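Local coordinates for protein diaminobutyrate-pyruvate transaminase and L-2,4-diaminobutyrate decarboxylase (Vibrio parahaemolyticus, PDB 2QMA) that probably binds pyridoxal phosphate and, through this C-terminal decarboxylase-like domain of a longer two-function enzyme, acts as a carbon-carbon lyase, at residues Q251-G256 with V285-W290; I280-V285 with V313-S318. All blocks are in the same frame, centred on the assembly; numbering follows the deposited sequence. Where two conformers were deposited one is given.

Contact 1 and contact 2 share helix 277-287, with Val-285 common to both, and their centres lie about 14 Å apart. Contact 1 ties the C-terminal end of this helix to the end of helix 245-254, while contact 2 ties its middle to the loop that leads into strand 318-322. Along the chain the segments alternate: 251-256, 280-285, 285-290, 313-318. Strands 258-265, 290-295 and 318-322 run parallel, side by side, in the mixed seven-stranded sheet. The two contacts also meet where Trp-290 NE1 hydrogen-bonds to Ser-318 OG, so together they join successive connections of the pyridoxal-dependent decarboxylase domain, away from the predicted cofactor lysine.

Contact 1. Residues Q251-G256 with V285-W290; sequences QAKAEG and VKHDMW
Lys-253 lays the end of its side chain against the edge of the His-287 imidazole, meeting it at ND1. The ammonium Lys-253 NZ gives a hydrogen bond to His-287 ND1 over 2.9 Å and lies almost in the plane of the ring, 2° out of it. ND1 therefore accepts here, and the other ring nitrogen, NE2, bonds to Asp-246 on helix 245-254, so the ring is held at both nitrogens and its rotation is fixed. A lysine suits the place because its long chain, bent at chi3 (-85°), spans the gap between backbones whose nearest CA atoms, those of Lys-253 and His-287, are 9.4 Å apart. Lys-253 CE follows NZ to the ring, 3.2 Å from His-287 ND1. The same ammonium donates to a water 2.5 Å from Lys-253 NZ, and this water reaches back to the carbonyl O of His-287, a water-mediated second link to the His-287 backbone. On one face of the ring, Lys-286 CG sits 4.1 Å above the centre. Both helices stop close by in Schellman motifs, at Gly-256 and Asp-288; glycine fits the first, where phi is 91°. Lys-253 and, from the other segment, selenomethionine Met-289 both touch Pro-259 of strand 258-265. Two helix ends tied together beside neighbouring parallel strands belong to the alpha/beta architecture of the pyridoxal-dependent decarboxylase domain.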
ATOM      1  N   GLN A 251     -13.169 -24.041 -28.044  1.00 17.28           N
ATOM      2  CA  GLN A 251     -13.307 -25.358 -27.425  0.50 17.79           C
ATOM      3  C   GLN A 251     -13.800 -25.274 -25.979  1.00 17.10           C
ATOM      4  O   GLN A 251     -14.601 -26.120 -25.529  1.00 17.01           O
ATOM      5  CB  GLN A 251     -11.972 -26.107 -27.484  0.50 18.14           C
ATOM      6  CG  GLN A 251     -12.099 -27.632 -27.403  0.50 21.52           C
ATOM      7  CD  GLN A 251     -12.057 -28.159 -25.984  0.50 24.92           C
ATOM      8  OE1 GLN A 251     -11.411 -27.569 -25.110  0.50 26.75           O
ATOM      9  NE2 GLN A 251     -12.741 -29.288 -25.741  0.50 24.45           N
ATOM     10  N   ALA A 252     -13.277 -24.297 -25.235  1.00 16.42           N
ATOM     11  CA  ALA A 252     -13.745 -24.055 -23.856  1.00 15.83           C
ATOM     12  C   ALA A 252     -15.228 -23.800 -23.893  1.00 15.41           C
ATOM     13  O   ALA A 252     -15.988 -24.398 -23.120  1.00 15.06           O
ATOM     14  CB  ALA A 252     -13.037 -22.858 -23.250  1.00 16.02           C
ATOM     15  N   LYS A 253     -15.658 -22.892 -24.773  1.00 15.76           N
ATOM     16  CA  LYS A 253     -17.108 -22.600 -24.860  1.00 16.84           C
ATOM     17  C   LYS A 253     -17.943 -23.806 -25.293  1.00 18.24           C
ATOM     18  O   LYS A 253     -19.081 -24.011 -24.819  1.00 17.65           O
ATOM     19  CB  LYS A 253     -17.353 -21.411 -25.767  1.00 18.10           C
ATOM     20  CG  LYS A 253     -16.699 -20.119 -25.254  1.00 17.52           C
ATOM     21  CD  LYS A 253     -17.365 -18.868 -25.855  1.00 21.49           C
ATOM     22  CE  LYS A 253     -16.777 -18.539 -27.200  1.00 21.84           C
ATOM     23  NZ  LYS A 253     -17.549 -17.543 -28.044  1.00 23.64           N
ATOM     24  N   ALA A 254     -17.373 -24.596 -26.202  1.00 18.68           N
ATOM     25  CA  ALA A 254     -18.017 -25.835 -26.665  1.00 20.89           C
ATOM     26  C   ALA A 254     -18.215 -26.871 -25.530  1.00 21.53           C
ATOM     27  O   ALA A 254     -19.213 -27.609 -25.513  1.00 22.62           O
ATOM     28  CB  ALA A 254     -17.235 -26.424 -27.827  1.00 20.47           C
ATOM     29  N   GLU A 255     -17.284 -26.906 -24.576  1.00 21.43           N
ATOM     30  CA  GLU A 255     -17.424 -27.713 -23.354  1.00 22.06           C
ATOM     31  C   GLU A 255     -18.332 -27.142 -22.238  1.00 21.95           C
ATOM     32  O   GLU A 255     -18.386 -27.731 -21.163  1.00 23.00           O
ATOM     33  CB  GLU A 255     -16.073 -27.844 -22.697  1.00 22.73           C
ATOM     34  CG  GLU A 255     -15.050 -28.602 -23.417  1.00 26.76           C
ATOM     35  CD  GLU A 255     -13.788 -28.654 -22.596  1.00 33.31           C
ATOM     36  OE1 GLU A 255     -13.819 -28.195 -21.425  1.00 36.17           O
ATOM     37  OE2 GLU A 255     -12.769 -29.146 -23.108  1.00 36.31           O
ATOM     38  N   GLY A 256     -18.973 -25.992 -22.455  1.00 20.43           N
ATOM     39  CA  GLY A 256     -19.805 -25.365 -21.423  1.00 19.73           C
ATOM     40  C   GLY A 256     -19.056 -24.371 -20.515  1.00 18.01           C
ATOM     41  O   GLY A 256     -19.664 -23.767 -19.620  1.00 18.59           O
ATOM     42  N   VAL A 285     -13.292  -8.835 -28.379  1.00 11.48           N
ATOM     43  CA  VAL A 285     -14.519  -8.406 -29.121  1.00 12.03           C
ATOM     44  C   VAL A 285     -15.292  -9.651 -29.613  1.00 10.53           C
ATOM     45  O   VAL A 285     -16.465  -9.789 -29.367  1.00  9.35           O
ATOM     46  CB  VAL A 285     -14.177  -7.436 -30.342  1.00 12.38           C
ATOM     47  CG1 VAL A 285     -15.391  -7.211 -31.260  1.00 13.77           C
ATOM     48  CG2 VAL A 285     -13.638  -6.091 -29.840  1.00 14.25           C
ATOM     49  N   LYS A 286     -14.597 -10.595 -30.264  1.00 11.87           N
ATOM     50  CA  LYS A 286     -15.263 -11.775 -30.850  1.00 12.11           C
ATOM     51  C   LYS A 286     -15.975 -12.614 -29.795  1.00 11.62           C
ATOM     52  O   LYS A 286     -17.122 -13.012 -30.000  1.00 10.72           O
ATOM     53  CB  LYS A 286     -14.266 -12.675 -31.587  1.00 12.41           C
ATOM     54  CG  LYS A 286     -14.980 -13.853 -32.289  1.00 14.12           C
ATOM     55  CD  LYS A 286     -14.030 -14.805 -32.923  1.00 13.18           C
ATOM     56  CE  LYS A 286     -14.794 -15.873 -33.766  1.00 10.97           C
ATOM     57  NZ  LYS A 286     -13.816 -16.955 -34.141  1.00 14.28           N
ATOM     58  N   HIS A 287     -15.280 -12.862 -28.691  1.00 11.33           N
ATOM     59  CA  HIS A 287     -15.717 -13.764 -27.604  1.00 11.60           C
ATOM     60  C   HIS A 287     -16.382 -13.059 -26.431  1.00 12.60           C
ATOM     61  O   HIS A 287     -16.793 -13.702 -25.503  1.00 12.65           O
ATOM     62  CB  HIS A 287     -14.569 -14.691 -27.198  1.00 11.84           C
ATOM     63  CG  HIS A 287     -14.103 -15.566 -28.332  1.00 13.28           C
ATOM     64  ND1 HIS A 287     -14.886 -16.575 -28.850  1.00 12.87           N
ATOM     65  CD2 HIS A 287     -12.955 -15.574 -29.051  1.00 15.30           C
ATOM     66  CE1 HIS A 287     -14.226 -17.191 -29.819  1.00 14.48           C
ATOM     67  NE2 HIS A 287     -13.053 -16.602 -29.962  1.00 13.48           N
ATOM     68  N   ASP A 288     -16.597 -11.743 -26.549  1.00 13.37           N
ATOM     69  CA  ASP A 288     -17.289 -10.988 -25.517  1.00 14.96           C
ATOM     70  C   ASP A 288     -16.614 -11.100 -24.158  1.00 13.86           C
ATOM     71  O   ASP A 288     -17.264 -11.474 -23.178  1.00 13.40           O
ATOM     72  CB  ASP A 288     -18.767 -11.414 -25.454  1.00 17.29           C
ATOM     73  CG  ASP A 288     -19.581 -10.702 -26.516  1.00 22.74           C
ATOM     74  OD1 ASP A 288     -19.663  -9.440 -26.437  1.00 31.98           O
ATOM     75  OD2 ASP A 288     -20.053 -11.375 -27.451  1.00 30.37           O
HETATM   76  N   MSE A 289     -15.302 -10.822 -24.133  1.00 13.31           N
HETATM   77  CA  MSE A 289     -14.477 -10.870 -22.886  1.00 11.60           C
HETATM   78  C   MSE A 289     -13.945  -9.500 -22.516  1.00 10.61           C
HETATM   79  O   MSE A 289     -13.861  -8.582 -23.335  1.00 10.38           O
HETATM   80  CB  MSE A 289     -13.255 -11.849 -23.017  1.00 11.38           C
HETATM   81  CG  MSE A 289     -13.583 -13.247 -23.599  1.00 10.14           C
HETATM   82 SE   MSE A 289     -12.073 -14.419 -23.791  0.70 17.40          SE
HETATM   83  CE  MSE A 289     -11.105 -13.436 -25.164  1.00 13.73           C
ATOM     84  N   TRP A 290     -13.531  -9.408 -21.262  1.00 10.43           N
ATOM     85  CA  TRP A 290     -12.755  -8.281 -20.715  1.00 11.25           C
ATOM     86  C   TRP A 290     -11.245  -8.513 -20.951  1.00 10.72           C
ATOM     87  O   TRP A 290     -10.696  -9.514 -20.481  1.00 10.71           O
ATOM     88  CB  TRP A 290     -13.006  -8.311 -19.213  1.00 10.73           C
ATOM     89  CG  TRP A 290     -12.409  -7.234 -18.437  1.00 12.51           C
ATOM     90  CD1 TRP A 290     -11.060  -7.058 -18.132  1.00 11.50           C
ATOM     91  CD2 TRP A 290     -13.114  -6.177 -17.770  1.00 11.27           C
ATOM     92  NE1 TRP A 290     -10.910  -5.929 -17.355  1.00 12.64           N
ATOM     93  CE2 TRP A 290     -12.142  -5.379 -17.104  1.00 13.55           C
ATOM     94  CE3 TRP A 290     -14.468  -5.815 -17.687  1.00 13.32           C
ATOM     95  CZ2 TRP A 290     -12.482  -4.218 -16.378  1.00 12.54           C
ATOM     96  CZ3 TRP A 290     -14.803  -4.691 -16.960  1.00 14.25           C
ATOM     97  CH2 TRP A 290     -13.822  -3.897 -16.321  1.00 14.96           C
TER
HETATM   98  O   HOH W   1     -18.922 -15.744 -26.873  1.00 37.40           O

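Contact 2. Residues I280-V285 with V313-S318; sequences IADMAV and VERAHS
Arg-315 reaches across to helix 277-287 and grips Asp-282 with both terminal nitrogens of its guanidinium. Arg-315 NH1 and NH2 each donate to Asp-282 OD1, 2.9 Å away, forming a salt bridge in which a single acceptor takes two N-H groups. The bonds are bent, 143° at the hydrogen from NH1 and 139° from NH2, as expected when two diverging donors converge on one atom. OD1 lies close to the guanidinium plane, but the carboxylate is turned 48° against it: NH1 comes in on the anti side, whereas NH2 meets the oxygen from well above the carboxylate plane, both from the same face. NH2 has a second acidic partner, Asp-278, one turn earlier on the same helix, so it serves two carboxylates, and the guanidinium probably helps to keep both ionised. Over one face of the guanidinium lies Ala-281 CB, near its centre and 3.4 Å from Arg-315 NH2; a small methyl lets the flat group lie close to the helix. Val-285 CG2 approaches the edge instead, 3.8 Å from Arg-315 NH1. The arginine chain bends at chi3, which carries the guanidinium over Ala-281. Within the loop 313-318, Ala-316 N bonds to Val-313 O, while Asn-339 ND2 serves the carbonyls of Glu-314 and Ala-316. Ser-318 OG also bonds to His-292 ND1. One carboxylate oxygen satisfied by two N-H groups, with a second acid on the same helix, thus joins the loop before strand 318-322 to helix 277-287 through charge.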
ATOM      1  N   ILE A 280      -5.343  -9.854 -29.092  1.00  8.08           N
ATOM      2  CA  ILE A 280      -6.028 -10.254 -27.863  1.00  8.91           C
ATOM      3  C   ILE A 280      -7.310  -9.399 -27.760  1.00  8.62           C
ATOM      4  O   ILE A 280      -8.386  -9.906 -27.427  1.00  8.96           O
ATOM      5  CB  ILE A 280      -5.124 -10.099 -26.674  1.00  7.95           C
ATOM      6  CG1 ILE A 280      -4.019 -11.167 -26.771  1.00 11.04           C
ATOM      7  CG2 ILE A 280      -5.903 -10.299 -25.342  1.00  7.26           C
ATOM      8  CD1 ILE A 280      -2.918 -11.049 -25.712  1.00 14.08           C
ATOM      9  N   ALA A 281      -7.199  -8.119 -28.105  1.00  8.66           N
ATOM     10  CA  ALA A 281      -8.350  -7.211 -28.036  1.00 11.27           C
ATOM     11  C   ALA A 281      -9.407  -7.668 -29.026  1.00 10.32           C
ATOM     12  O   ALA A 281     -10.629  -7.576 -28.760  1.00 12.43           O
ATOM     13  CB  ALA A 281      -7.927  -5.708 -28.267  1.00 11.66           C
ATOM     14  N   ASP A 282      -8.968  -8.172 -30.181  1.00 10.43           N
ATOM     15  CA  ASP A 282      -9.928  -8.667 -31.178  1.00 10.45           C
ATOM     16  C   ASP A 282     -10.578  -9.937 -30.715  1.00 10.09           C
ATOM     17  O   ASP A 282     -11.729 -10.159 -31.035  1.00 10.51           O
ATOM     18  CB  ASP A 282      -9.259  -8.897 -32.535  1.00 10.47           C
ATOM     19  CG  ASP A 282      -8.833  -7.587 -33.210  1.00 13.14           C
ATOM     20  OD1 ASP A 282      -9.480  -6.532 -32.975  1.00 13.14           O
ATOM     21  OD2 ASP A 282      -7.870  -7.628 -33.977  1.00 17.17           O
HETATM   22  N   MSE A 283      -9.821 -10.788 -30.013  1.00 10.50           N
HETATM   23  CA  MSE A 283     -10.397 -11.979 -29.354  1.00  9.71           C
HETATM   24  C   MSE A 283     -11.505 -11.605 -28.332  1.00  9.11           C
HETATM   25  O   MSE A 283     -12.587 -12.234 -28.260  1.00  8.17           O
HETATM   26  CB  MSE A 283      -9.275 -12.810 -28.700  1.00 10.52           C
HETATM   27  CG  MSE A 283      -8.485 -13.625 -29.735  1.00 11.30           C
HETATM   28 SE   MSE A 283      -9.496 -14.944 -30.766  0.70 14.11          SE
HETATM   29  CE  MSE A 283      -9.890 -14.002 -32.406  1.00 11.43           C
ATOM     30  N   ALA A 284     -11.224 -10.574 -27.550  1.00  9.19           N
ATOM     31  CA  ALA A 284     -12.148 -10.076 -26.552  1.00  9.29           C
ATOM     32  C   ALA A 284     -13.419  -9.516 -27.226  1.00 10.68           C
ATOM     33  O   ALA A 284     -14.523  -9.751 -26.729  1.00 10.26           O
ATOM     34  CB  ALA A 284     -11.452  -8.986 -25.636  1.00  8.18           C
ATOM     35  N   VAL A 285     -13.292  -8.835 -28.379  1.00 11.48           N
ATOM     36  CA  VAL A 285     -14.519  -8.406 -29.121  1.00 12.03           C
ATOM     37  C   VAL A 285     -15.292  -9.651 -29.613  1.00 10.53           C
ATOM     38  O   VAL A 285     -16.465  -9.789 -29.367  1.00  9.35           O
ATOM     39  CB  VAL A 285     -14.177  -7.436 -30.342  1.00 12.38           C
ATOM     40  CG1 VAL A 285     -15.391  -7.211 -31.260  1.00 13.77           C
ATOM     41  CG2 VAL A 285     -13.638  -6.091 -29.840  1.00 14.25           C
ATOM     42  N   VAL A 313      -3.209  -1.659 -26.597  1.00 11.96           N
ATOM     43  CA  VAL A 313      -3.368  -1.216 -25.187  1.00 13.11           C
ATOM     44  C   VAL A 313      -4.479  -0.191 -25.086  1.00 13.37           C
ATOM     45  O   VAL A 313      -5.241  -0.206 -24.111  1.00 14.34           O
ATOM     46  CB  VAL A 313      -2.035  -0.718 -24.516  1.00 13.00           C
ATOM     47  CG1 VAL A 313      -1.647   0.647 -25.038  1.00 12.51           C
ATOM     48  CG2 VAL A 313      -2.180  -0.657 -22.962  1.00 13.67           C
ATOM     49  N   GLU A 314      -4.634   0.672 -26.100  1.00 13.15           N
ATOM     50  CA  GLU A 314      -5.698   1.692 -25.990  1.00 13.48           C
ATOM     51  C   GLU A 314      -7.158   1.154 -25.962  1.00 13.14           C
ATOM     52  O   GLU A 314      -8.092   1.911 -25.670  1.00 12.93           O
ATOM     53  CB  GLU A 314      -5.578   2.763 -27.101  1.00 12.36           C
ATOM     54  CG  GLU A 314      -5.974   2.298 -28.531  1.00 12.49           C
ATOM     55  CD  GLU A 314      -5.082   1.205 -29.180  1.00 14.12           C
ATOM     56  OE1 GLU A 314      -3.902   0.941 -28.715  1.00 13.82           O
ATOM     57  OE2 GLU A 314      -5.574   0.651 -30.214  1.00 13.77           O
ATOM     58  N   ARG A 315      -7.338  -0.111 -26.318  1.00 12.85           N
ATOM     59  CA  ARG A 315      -8.645  -0.773 -26.380  1.00 12.23           C
ATOM     60  C   ARG A 315      -8.969  -1.638 -25.144  1.00 12.40           C
ATOM     61  O   ARG A 315     -10.088  -2.160 -25.043  1.00 11.54           O
ATOM     62  CB  ARG A 315      -8.689  -1.671 -27.624  1.00 11.70           C
ATOM     63  CG  ARG A 315      -8.278  -0.939 -28.959  1.00 14.72           C
ATOM     64  CD  ARG A 315      -8.029  -1.937 -30.090  1.00 13.86           C
ATOM     65  NE  ARG A 315      -9.198  -2.766 -30.294  1.00 17.62           N
ATOM     66  CZ  ARG A 315      -9.202  -3.920 -30.951  1.00 15.26           C
ATOM     67  NH1 ARG A 315     -10.347  -4.560 -31.070  1.00 15.07           N
ATOM     68  NH2 ARG A 315      -8.072  -4.443 -31.455  1.00 14.59           N
ATOM     69  N   ALA A 316      -8.009  -1.736 -24.198  1.00 12.30           N
ATOM     70  CA  ALA A 316      -8.157  -2.580 -22.992  1.00 12.09           C
ATOM     71  C   ALA A 316      -9.371  -2.175 -22.183  1.00 11.95           C
ATOM     72  O   ALA A 316      -9.699  -0.978 -22.074  1.00 13.33           O
ATOM     73  CB  ALA A 316      -6.919  -2.463 -22.114  1.00 11.35           C
ATOM     74  N   HIS A 317     -10.016  -3.151 -21.565  1.00 11.59           N
ATOM     75  CA  HIS A 317     -11.003  -2.802 -20.546  1.00 12.58           C
ATOM     76  C   HIS A 317     -10.323  -2.242 -19.308  1.00 12.61           C
ATOM     77  O   HIS A 317     -10.870  -1.336 -18.661  1.00 12.58           O
ATOM     78  CB  HIS A 317     -11.857  -3.989 -20.114  1.00 12.73           C
ATOM     79  CG  HIS A 317     -12.819  -4.470 -21.160  1.00 16.22           C
ATOM     80  ND1 HIS A 317     -12.403  -5.087 -22.322  1.00 14.09           N
ATOM     81  CD2 HIS A 317     -14.173  -4.434 -21.207  1.00 16.30           C
ATOM     82  CE1 HIS A 317     -13.469  -5.415 -23.040  1.00 17.80           C
ATOM     83  NE2 HIS A 317     -14.557  -5.031 -22.384  1.00 16.64           N
ATOM     84  N   SER A 318      -9.160  -2.833 -18.948  1.00 12.00           N
ATOM     85  CA  SER A 318      -8.400  -2.334 -17.803  1.00 11.91           C
ATOM     86  C   SER A 318      -6.911  -2.476 -18.072  1.00 12.08           C
ATOM     87  O   SER A 318      -6.508  -3.374 -18.834  1.00 11.95           O
ATOM     88  CB  SER A 318      -8.793  -3.086 -16.526  1.00 11.09           C
ATOM     89  OG  SER A 318      -8.625  -4.500 -16.653  1.00 13.68           O
TER